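Long-range contacts in thiazoline oxidase/subtilisin-like protease (Prochloron didemni, PDB 4H6X), which probably cleaves patellamide precursor peptides as a subtilisin-like protease and cyclises them by transamidation during cyanobactin maturation: residues C111-T116 with T273-P278; A159-L164 with I192-D197; I250-E255 with G328-P333; G254-G259 with R269-S274. One frame throughout, in Å; residues are numbered along the deposited sequence.

Contact 1 of 4, residues C111-T116 with T273-P278; sequences CHVTST and TSMAAP
V113 and P278 bring helices 101-118 and 273-293 closest, CA to CA 5.9 Å, the two short segments running nearly the same way (crossing angle -28°) with their axes 9.3 Å apart. These are buried central helices of the subtilisin fold: OG of S274 on the second helix is hydrogen-bonded to NE2 of H109 on the first, consistent with a Ser-His-Asp triad that D39 would complete. The second helix is kinked where P278 has no N-H to offer the turn before, and there the proline ring packs against the first helix. V113 CG2 lies 3.8 Å from P278 CG, the two side chains crossing at about a right angle, and the same methyl also reaches the backbone O of S274. One turn on from V113, methyl CG2 of T116 meets P278 CB at 3.8 Å. M275, its chain bent at chi2 and chi3, brings its sulfur obliquely against the imidazole of H112, whose CG, anti to the backbone N (chi1 -155°), places ND1 beside it. The other ring nitrogen, NE2, is hydrogen-bonded to V268 O, which probably limits its rotation. SD sits 3.9 Å from the H112 ring centroid, 42° off the normal, and 3.3 Å from H112 ND1.

Contact 2 of 4, residues A159-L164 with I192-D197; sequences AIDLAL and IKKCQD
The carboxylate of D161 is the flat group that meets K194 across this helix pair, and no aromatic ring takes part. Its oxygen OD1 stays 4.5 Å from K194 CD, and the two charges are linked through a water instead of touching. That water donates to D161 OD1 at 2.7 Å and accepts from K194 NZ at 2.8 Å, at the exposed surface. A second carboxylate, that of D197, belongs to its own helix: OD2 takes the NZ of K193, one turn earlier, on its syn lone pair as a salt bridge. Beneath this charged layer the packing is apolar. C195 SG, anti to its own carbonyl carbon (chi1 -70°), fits between two side chains of the other helix, 3.4 Å from I160 CG2 and 4.0 Å from L164 CD2; the first approach is tight. I160 also sends its CD1 to within 3.8 Å of the CD1 of I192. The extended chain of K194 crosses L164 at a slant, its CG 3.8 Å from L164 CD1, so the aliphatic part of the lysine touches the leucine while the ammonium group stays with the water. I160 and C195 both also rest on I171 of strand 170-173. The short helix segments run within 21° of parallel, their axes 10.1 Å apart. Neighbouring helices, each leading into a parallel strand, on one face of a central sheet are characteristic of beta-alpha-beta crossovers in the subtilase alpha/beta fold.

Contact 3 of 4, residues I250-E255 with G328-P333; sequences ILAPGE and GFVNIP
L251 of edge strand 249-253, the last strand of the subtilase parallel sheet, is joined to F329 by a single beta bridge, with CA atoms 4.5 Å apart. Both polar backbone atoms of L251 are used outward: its N donates to G328 O at 2.8 Å in a nearly straight bond (168° at the hydrogen), and its O accepts from V330 N at 3.0 Å, the donor approaching almost head-on to the carbonyl. F329 CA adds a CH...O contact to the same L251 O at 3.6 Å. The alternate residues I250 and A252 turn their backbone bonds the other way, to strand 224-229, so the edge strand is held from both sides by different residues. N331, at the N-cap of helix 332-340, gives its OD1 to G334 N and its ND2 to T310 O, which anchors the connection into that helix. The F329 side chain, with CG anti to the backbone N (chi1 -176°), carries the ring forward past L251 to P253, where ring atom CE1 lies 3.8 Å from P253 CD. V330 CG1 covers one face of the phenyl ring, displaced toward its rim. With an alanine in place of F329, P253 CD and V330 CG1 would probably lose the ring they pack on. Below the bridge, M280 of helix 273-293 touches I250, A252 and V330. I250 CD1 lies 3.7 Å from V330 CA and 4.1 Å from V330 CB.

Contact 4 of 4, residues G254-G259 with R269-S274; sequences GEEILG and RLTGTS
A beta hairpin of strands 257-259 and 268-270, running into helix 273-293, holds I257 and L270 as an antiparallel hydrogen-bonded pair at the end away from its turn: I257 N donates to L270 O at 3.0 Å and L270 N to I257 O at 2.9 Å. Next to it L258 and R269 form a non-hydrogen-bonded pair. E256, with left-handed backbone angles (58/49), shares L270 with I257 in a G1 beta bulge. The bulge turns E256 N to T271 OG1, which accepts it at 2.9 Å. E256 O accepts a hydrogen bond from R269 NH1 at 3.0 Å, in the guanidinium plane, while L258 CB sits over the centre of one face of that group, 3.7 Å above it. R269 NH2 makes a salt bridge to D12. The arginine chain is extended from CG to NE; E256 OE1 lies 3.5 Å from R269 CB, beside the aliphatic part instead of the charge. A leucine in place of R269 would probably leave D12 without its opposite charge and E256 O without this in-plane donor. Past the bulge, G272 N donates to G254 O at 2.9 Å, just before the helix, where G272 is the N-cap residue. At G254 a CB would collide with G272 O. T271 CA makes a CH...O contact to G254 O at 3.1 Å.

From the N terminus, 111-116 opens the long loop that contact 1 closes at 273-278. Contact 2, nested within it, closes a short loop from 159-164 to 192-197 and touches none of the other contacts; its centre lies about 21 Å from that of contact 1. After it, 250-255 starts contact 3 and, overlapping it, 254-259 starts contact 4, which closes its short hairpin loop at 269-274 and shares T273 and S274 with contact 1. Contact 3 crosses contact 1, since it closes only at 328-333. Together, contacts 1, 3 and 4 tie the central helices, the hairpin before the second of them and the sheet edge, while contact 2 joins two helices packed on the sheet.

Contact 1 of 4, residues C111-T116 with T273-P278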
# COMPACT_ATOMS: atom_id res chain seq x y z
N CYS A 111 -2.67 7.31 -6.16
CA CYS A 111 -1.56 7.26 -7.13
C CYS A 111 -0.28 6.86 -6.43
O CYS A 111 0.49 6.06 -6.96
CB CYS A 111 -1.30 8.61 -7.81
SG CYS A 111 -2.57 9.12 -8.99
N HIS A 112 -0.05 7.47 -5.28
CA HIS A 112 1.15 7.25 -4.51
C HIS A 112 1.22 5.80 -4.02
O HIS A 112 2.20 5.09 -4.28
CB HIS A 112 1.19 8.20 -3.31
CG HIS A 112 2.57 8.49 -2.82
ND1 HIS A 112 3.23 7.66 -1.94
CD2 HIS A 112 3.42 9.51 -3.09
CE1 HIS A 112 4.43 8.16 -1.68
NE2 HIS A 112 4.57 9.28 -2.36
N VAL A 113 0.18 5.38 -3.31
CA VAL A 113 0.08 4.02 -2.75
C VAL A 113 0.24 2.97 -3.84
O VAL A 113 1.02 2.06 -3.70
CB VAL A 113 -1.24 3.84 -1.96
CG1 VAL A 113 -1.62 2.37 -1.79
CG2 VAL A 113 -1.11 4.52 -0.61
N THR A 114 -0.47 3.13 -4.96
CA THR A 114 -0.44 2.14 -6.03
C THR A 114 0.95 2.04 -6.66
O THR A 114 1.44 0.94 -6.92
CB THR A 114 -1.53 2.43 -7.09
OG1 THR A 114 -2.81 2.50 -6.44
CG2 THR A 114 -1.56 1.34 -8.14
N SER A 115 1.59 3.19 -6.89
CA SER A 115 2.95 3.22 -7.43
C SER A 115 3.97 2.57 -6.48
O SER A 115 4.91 1.89 -6.92
CB SER A 115 3.37 4.66 -7.80
OG SER A 115 3.60 5.45 -6.64
N THR A 116 3.77 2.77 -5.17
CA THR A 116 4.64 2.14 -4.15
C THR A 116 4.59 0.62 -4.22
O THR A 116 5.59 -0.08 -3.98
CB THR A 116 4.27 2.64 -2.73
OG1 THR A 116 4.59 4.03 -2.64
CG2 THR A 116 5.04 1.88 -1.64
N THR A 273 1.56 6.98 8.21
CA THR A 273 1.38 5.54 8.38
C THR A 273 0.80 4.89 7.14
O THR A 273 1.08 3.74 6.86
CB THR A 273 0.48 5.15 9.58
OG1 THR A 273 -0.80 5.78 9.46
CG2 THR A 273 1.15 5.49 10.90
N SER A 274 -0.00 5.66 6.39
CA SER A 274 -0.57 5.15 5.14
C SER A 274 0.44 5.17 3.99
O SER A 274 0.14 4.68 2.91
CB SER A 274 -1.86 5.89 4.78
OG SER A 274 -1.59 7.16 4.24
N MET A 275 1.64 5.70 4.25
CA MET A 275 2.79 5.57 3.35
C MET A 275 3.57 4.29 3.68
O MET A 275 4.15 3.66 2.81
CB MET A 275 3.71 6.79 3.46
CG MET A 275 3.09 8.11 3.03
SD MET A 275 2.61 8.00 1.31
CE MET A 275 0.83 7.91 1.46
N ALA A 276 3.56 3.92 4.95
CA ALA A 276 4.23 2.69 5.41
C ALA A 276 3.43 1.43 5.08
O ALA A 276 4.02 0.41 4.74
CB ALA A 276 4.51 2.77 6.91
N ALA A 277 2.10 1.48 5.17
CA ALA A 277 1.24 0.31 4.85
C ALA A 277 1.47 -0.31 3.46
O ALA A 277 1.59 -1.52 3.37
CB ALA A 277 -0.25 0.64 5.05
N PRO A 278 1.54 0.51 2.38
CA PRO A 278 1.78 -0.12 1.08
C PRO A 278 3.12 -0.84 0.97
O PRO A 278 3.23 -1.80 0.21
CB PRO A 278 1.74 1.04 0.07
CG PRO A 278 1.64 2.29 0.86
CD PRO A 278 1.26 1.95 2.27

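Contact 2 of 4, residues A159-L164 with I192-D197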
# COMPACT_ATOMS: atom_id res chain seq x y z
N ALA A 159 -17.23 -2.85 -0.13
CA ALA A 159 -15.99 -2.89 -0.91
C ALA A 159 -15.17 -4.17 -0.67
O ALA A 159 -14.62 -4.76 -1.60
CB ALA A 159 -15.15 -1.65 -0.63
N ILE A 160 -15.06 -4.57 0.60
CA ILE A 160 -14.31 -5.78 0.98
C ILE A 160 -14.97 -7.03 0.39
O ILE A 160 -14.28 -7.86 -0.20
CB ILE A 160 -14.10 -5.84 2.51
CG1 ILE A 160 -13.05 -4.80 2.93
CG2 ILE A 160 -13.64 -7.24 2.98
CD1 ILE A 160 -13.06 -4.49 4.43
N ASP A 161 -16.31 -7.14 0.50
CA ASP A 161 -17.03 -8.29 -0.08
C ASP A 161 -16.75 -8.35 -1.56
O ASP A 161 -16.56 -9.43 -2.10
CB ASP A 161 -18.56 -8.24 0.14
CG ASP A 161 -18.96 -8.52 1.56
OD1 ASP A 161 -18.24 -9.30 2.23
OD2 ASP A 161 -19.97 -7.95 2.02
N LEU A 162 -16.78 -7.19 -2.24
CA LEU A 162 -16.46 -7.16 -3.66
C LEU A 162 -15.00 -7.58 -3.93
O LEU A 162 -14.73 -8.36 -4.83
CB LEU A 162 -16.74 -5.78 -4.28
CG LEU A 162 -16.50 -5.66 -5.80
CD1 LEU A 162 -17.26 -6.73 -6.60
CD2 LEU A 162 -16.88 -4.25 -6.27
N ALA A 163 -14.06 -7.01 -3.18
CA ALA A 163 -12.64 -7.36 -3.31
C ALA A 163 -12.40 -8.87 -3.18
O ALA A 163 -11.61 -9.44 -3.94
CB ALA A 163 -11.82 -6.62 -2.26
N LEU A 164 -13.08 -9.51 -2.22
CA LEU A 164 -13.02 -10.96 -2.07
C LEU A 164 -13.48 -11.68 -3.35
O LEU A 164 -12.79 -12.57 -3.85
CB LEU A 164 -13.87 -11.42 -0.88
CG LEU A 164 -13.28 -11.15 0.49
CD1 LEU A 164 -14.30 -11.50 1.57
CD2 LEU A 164 -11.96 -11.91 0.68
N ILE A 192 -14.32 -8.24 7.77
CA ILE A 192 -12.90 -8.41 8.09
C ILE A 192 -12.66 -9.86 8.49
O ILE A 192 -11.70 -10.47 8.03
CB ILE A 192 -12.43 -7.48 9.23
CG1 ILE A 192 -12.61 -5.99 8.87
CG2 ILE A 192 -10.97 -7.76 9.59
CD1 ILE A 192 -11.66 -5.48 7.81
N LYS A 193 -13.54 -10.41 9.32
CA LYS A 193 -13.45 -11.83 9.72
C LYS A 193 -13.55 -12.78 8.53
O LYS A 193 -12.81 -13.76 8.46
CB LYS A 193 -14.50 -12.19 10.77
CG LYS A 193 -14.27 -13.56 11.38
CD LYS A 193 -15.41 -13.98 12.29
CE LYS A 193 -15.12 -15.33 12.94
NZ LYS A 193 -14.99 -16.42 11.93
N LYS A 194 -14.45 -12.48 7.59
CA LYS A 194 -14.57 -13.30 6.38
C LYS A 194 -13.27 -13.36 5.57
O LYS A 194 -12.96 -14.39 4.97
CB LYS A 194 -15.76 -12.83 5.52
CG LYS A 194 -15.99 -13.66 4.26
CD LYS A 194 -17.37 -13.46 3.65
CE LYS A 194 -17.69 -14.52 2.60
NZ LYS A 194 -19.00 -14.29 1.91
N CYS A 195 -12.53 -12.25 5.53
CA CYS A 195 -11.21 -12.24 4.89
C CYS A 195 -10.29 -13.27 5.56
O CYS A 195 -9.74 -14.14 4.89
CB CYS A 195 -10.59 -10.84 4.94
SG CYS A 195 -11.42 -9.62 3.89
N GLN A 196 -10.17 -13.16 6.88
CA GLN A 196 -9.33 -14.08 7.66
C GLN A 196 -9.77 -15.54 7.47
O GLN A 196 -8.93 -16.42 7.28
CB GLN A 196 -9.34 -13.70 9.14
CG GLN A 196 -8.35 -14.51 10.00
CD GLN A 196 -8.33 -14.09 11.46
OE1 GLN A 196 -8.91 -13.07 11.84
NE2 GLN A 196 -7.66 -14.88 12.29
N ASP A 197 -11.08 -15.77 7.47
CA ASP A 197 -11.62 -17.12 7.28
C ASP A 197 -11.38 -17.66 5.89
O ASP A 197 -11.47 -18.87 5.67
CB ASP A 197 -13.12 -17.15 7.59
CG ASP A 197 -13.42 -17.02 9.06
OD1 ASP A 197 -12.56 -17.38 9.88
OD2 ASP A 197 -14.52 -16.54 9.39
O HOH W 1 -18.43 -11.72 1.00

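Contact 3 of 4, residues I250-E255 with G328-P333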
# COMPACT_ATOMS: atom_id res chain seq x y z
N ILE A 250 2.96 -3.91 12.83
CA ILE A 250 4.35 -3.92 12.42
C ILE A 250 4.74 -2.50 11.98
O ILE A 250 3.91 -1.74 11.46
CB ILE A 250 4.61 -5.01 11.32
CG1 ILE A 250 6.11 -5.33 11.19
CG2 ILE A 250 4.01 -4.61 9.97
CD1 ILE A 250 6.41 -6.62 10.45
N LEU A 251 5.99 -2.13 12.25
CA LEU A 251 6.54 -0.86 11.83
C LEU A 251 7.26 -1.02 10.51
O LEU A 251 7.95 -2.02 10.30
CB LEU A 251 7.56 -0.35 12.86
CG LEU A 251 7.22 0.74 13.88
CD1 LEU A 251 8.54 1.38 14.32
CD2 LEU A 251 6.31 1.81 13.30
N ALA A 252 7.10 -0.04 9.62
CA ALA A 252 7.84 -0.03 8.36
C ALA A 252 8.20 1.42 7.98
O ALA A 252 7.62 2.35 8.55
CB ALA A 252 7.01 -0.70 7.27
N PRO A 253 9.17 1.63 7.07
CA PRO A 253 9.46 3.00 6.63
C PRO A 253 8.18 3.73 6.20
O PRO A 253 7.46 3.25 5.30
CB PRO A 253 10.37 2.80 5.42
CG PRO A 253 11.01 1.47 5.63
CD PRO A 253 9.96 0.63 6.31
N GLY A 254 7.89 4.85 6.85
CA GLY A 254 6.74 5.69 6.50
C GLY A 254 7.10 7.15 6.22
O GLY A 254 6.23 7.96 5.91
N GLU A 255 8.39 7.48 6.34
CA GLU A 255 8.84 8.85 6.14
C GLU A 255 9.58 9.01 4.81
O GLU A 255 10.48 8.24 4.50
CB GLU A 255 9.71 9.28 7.32
CG GLU A 255 10.19 10.72 7.27
CD GLU A 255 10.88 11.16 8.55
OE1 GLU A 255 11.51 10.32 9.23
OE2 GLU A 255 10.80 12.37 8.87
N GLY A 328 7.25 -4.48 16.41
CA GLY A 328 8.64 -4.21 16.01
C GLY A 328 8.75 -3.76 14.56
O GLY A 328 7.74 -3.59 13.87
N PHE A 329 9.99 -3.59 14.11
CA PHE A 329 10.27 -3.18 12.73
C PHE A 329 10.35 -4.41 11.82
O PHE A 329 10.87 -5.45 12.23
CB PHE A 329 11.58 -2.38 12.68
CG PHE A 329 11.92 -1.84 11.32
CD1 PHE A 329 11.34 -0.66 10.86
CD2 PHE A 329 12.81 -2.51 10.49
CE1 PHE A 329 11.65 -0.15 9.61
CE2 PHE A 329 13.12 -2.01 9.23
CZ PHE A 329 12.54 -0.83 8.79
N VAL A 330 9.84 -4.27 10.59
CA VAL A 330 9.82 -5.37 9.61
C VAL A 330 11.19 -6.06 9.51
O VAL A 330 12.23 -5.38 9.42
CB VAL A 330 9.32 -4.89 8.22
CG1 VAL A 330 10.20 -3.78 7.66
CG2 VAL A 330 9.21 -6.04 7.23
N ASN A 331 11.16 -7.39 9.51
CA ASN A 331 12.37 -8.21 9.47
C ASN A 331 12.24 -9.25 8.39
O ASN A 331 11.95 -10.42 8.66
CB ASN A 331 12.60 -8.86 10.86
CG ASN A 331 13.86 -9.72 10.93
OD1 ASN A 331 14.67 -9.74 10.00
ND2 ASN A 331 14.01 -10.46 12.03
N ILE A 332 12.45 -8.83 7.14
CA ILE A 332 12.40 -9.73 6.00
C ILE A 332 13.29 -10.99 6.19
O ILE A 332 12.81 -12.10 5.98
CB ILE A 332 12.74 -9.00 4.67
CG1 ILE A 332 11.57 -8.09 4.24
CG2 ILE A 332 13.03 -10.00 3.56
CD1 ILE A 332 11.87 -7.27 2.99
N PRO A 333 14.57 -10.81 6.57
CA PRO A 333 15.39 -12.04 6.70
C PRO A 333 14.81 -13.05 7.71
O PRO A 333 14.73 -14.25 7.42
CB PRO A 333 16.76 -11.50 7.18
CG PRO A 333 16.79 -10.08 6.72
CD PRO A 333 15.36 -9.60 6.86

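Contact 4 of 4, residues G254-G259 with R269-S274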
# COMPACT_ATOMS: atom_id res chain seq x y z
N GLY A 254 7.89 4.85 6.85
CA GLY A 254 6.74 5.69 6.50
C GLY A 254 7.10 7.15 6.22
O GLY A 254 6.23 7.96 5.91
N GLU A 255 8.39 7.48 6.34
CA GLU A 255 8.84 8.85 6.14
C GLU A 255 9.58 9.01 4.81
O GLU A 255 10.48 8.24 4.50
CB GLU A 255 9.71 9.28 7.32
CG GLU A 255 10.19 10.72 7.27
CD GLU A 255 10.88 11.16 8.55
OE1 GLU A 255 11.51 10.32 9.23
OE2 GLU A 255 10.80 12.37 8.87
N GLU A 256 9.18 10.02 4.04
CA GLU A 256 9.88 10.34 2.78
C GLU A 256 9.90 9.16 1.82
O GLU A 256 10.94 8.79 1.26
CB GLU A 256 11.30 10.85 3.06
CG GLU A 256 11.35 12.21 3.74
CD GLU A 256 11.03 13.34 2.79
OE1 GLU A 256 11.65 13.38 1.70
OE2 GLU A 256 10.17 14.18 3.11
N ILE A 257 8.72 8.58 1.64
CA ILE A 257 8.52 7.50 0.70
C ILE A 257 8.22 8.12 -0.66
O ILE A 257 7.40 9.04 -0.76
CB ILE A 257 7.35 6.58 1.16
CG1 ILE A 257 7.59 6.06 2.60
CG2 ILE A 257 7.08 5.48 0.14
CD1 ILE A 257 8.93 5.36 2.82
N LEU A 258 8.90 7.62 -1.69
CA LEU A 258 8.78 8.09 -3.06
C LEU A 258 7.62 7.41 -3.78
O LEU A 258 7.54 6.18 -3.82
CB LEU A 258 10.08 7.79 -3.84
CG LEU A 258 10.16 8.35 -5.27
CD1 LEU A 258 10.31 9.86 -5.23
CD2 LEU A 258 11.29 7.70 -6.07
N GLY A 259 6.74 8.21 -4.36
CA GLY A 259 5.68 7.67 -5.17
C GLY A 259 5.13 8.68 -6.15
O GLY A 259 5.54 9.86 -6.16
N ARG A 269 7.91 12.69 -2.44
CA ARG A 269 8.09 11.97 -1.19
C ARG A 269 7.11 12.44 -0.12
O ARG A 269 6.99 13.63 0.16
CB ARG A 269 9.54 12.07 -0.71
CG ARG A 269 10.52 11.41 -1.68
CD ARG A 269 11.92 11.25 -1.11
NE ARG A 269 12.80 10.61 -2.09
CZ ARG A 269 13.13 9.32 -2.09
NH1 ARG A 269 12.67 8.50 -1.15
NH2 ARG A 269 13.92 8.87 -3.05
N LEU A 270 6.38 11.49 0.46
CA LEU A 270 5.35 11.79 1.44
C LEU A 270 5.60 10.97 2.69
O LEU A 270 6.33 9.98 2.66
CB LEU A 270 3.95 11.49 0.87
CG LEU A 270 3.52 12.23 -0.40
CD1 LEU A 270 2.13 11.79 -0.83
CD2 LEU A 270 3.54 13.74 -0.15
N THR A 271 4.97 11.38 3.79
CA THR A 271 5.20 10.82 5.11
C THR A 271 3.86 10.52 5.78
O THR A 271 2.94 11.34 5.70
CB THR A 271 6.09 11.78 5.94
OG1 THR A 271 7.38 11.85 5.34
CG2 THR A 271 6.26 11.30 7.39
N GLY A 272 3.73 9.35 6.41
CA GLY A 272 2.50 8.97 7.14
C GLY A 272 2.42 7.46 7.30
O GLY A 272 3.14 6.73 6.62
N THR A 273 1.56 6.98 8.21
CA THR A 273 1.38 5.54 8.38
C THR A 273 0.80 4.89 7.14
O THR A 273 1.08 3.74 6.86
CB THR A 273 0.48 5.15 9.58
OG1 THR A 273 -0.80 5.78 9.46
CG2 THR A 273 1.15 5.49 10.90
N SER A 274 -0.00 5.66 6.39
CA SER A 274 -0.57 5.15 5.14
C SER A 274 0.44 5.17 3.99
O SER A 274 0.14 4.68 2.91
CB SER A 274 -1.86 5.89 4.78
OG SER A 274 -1.59 7.16 4.24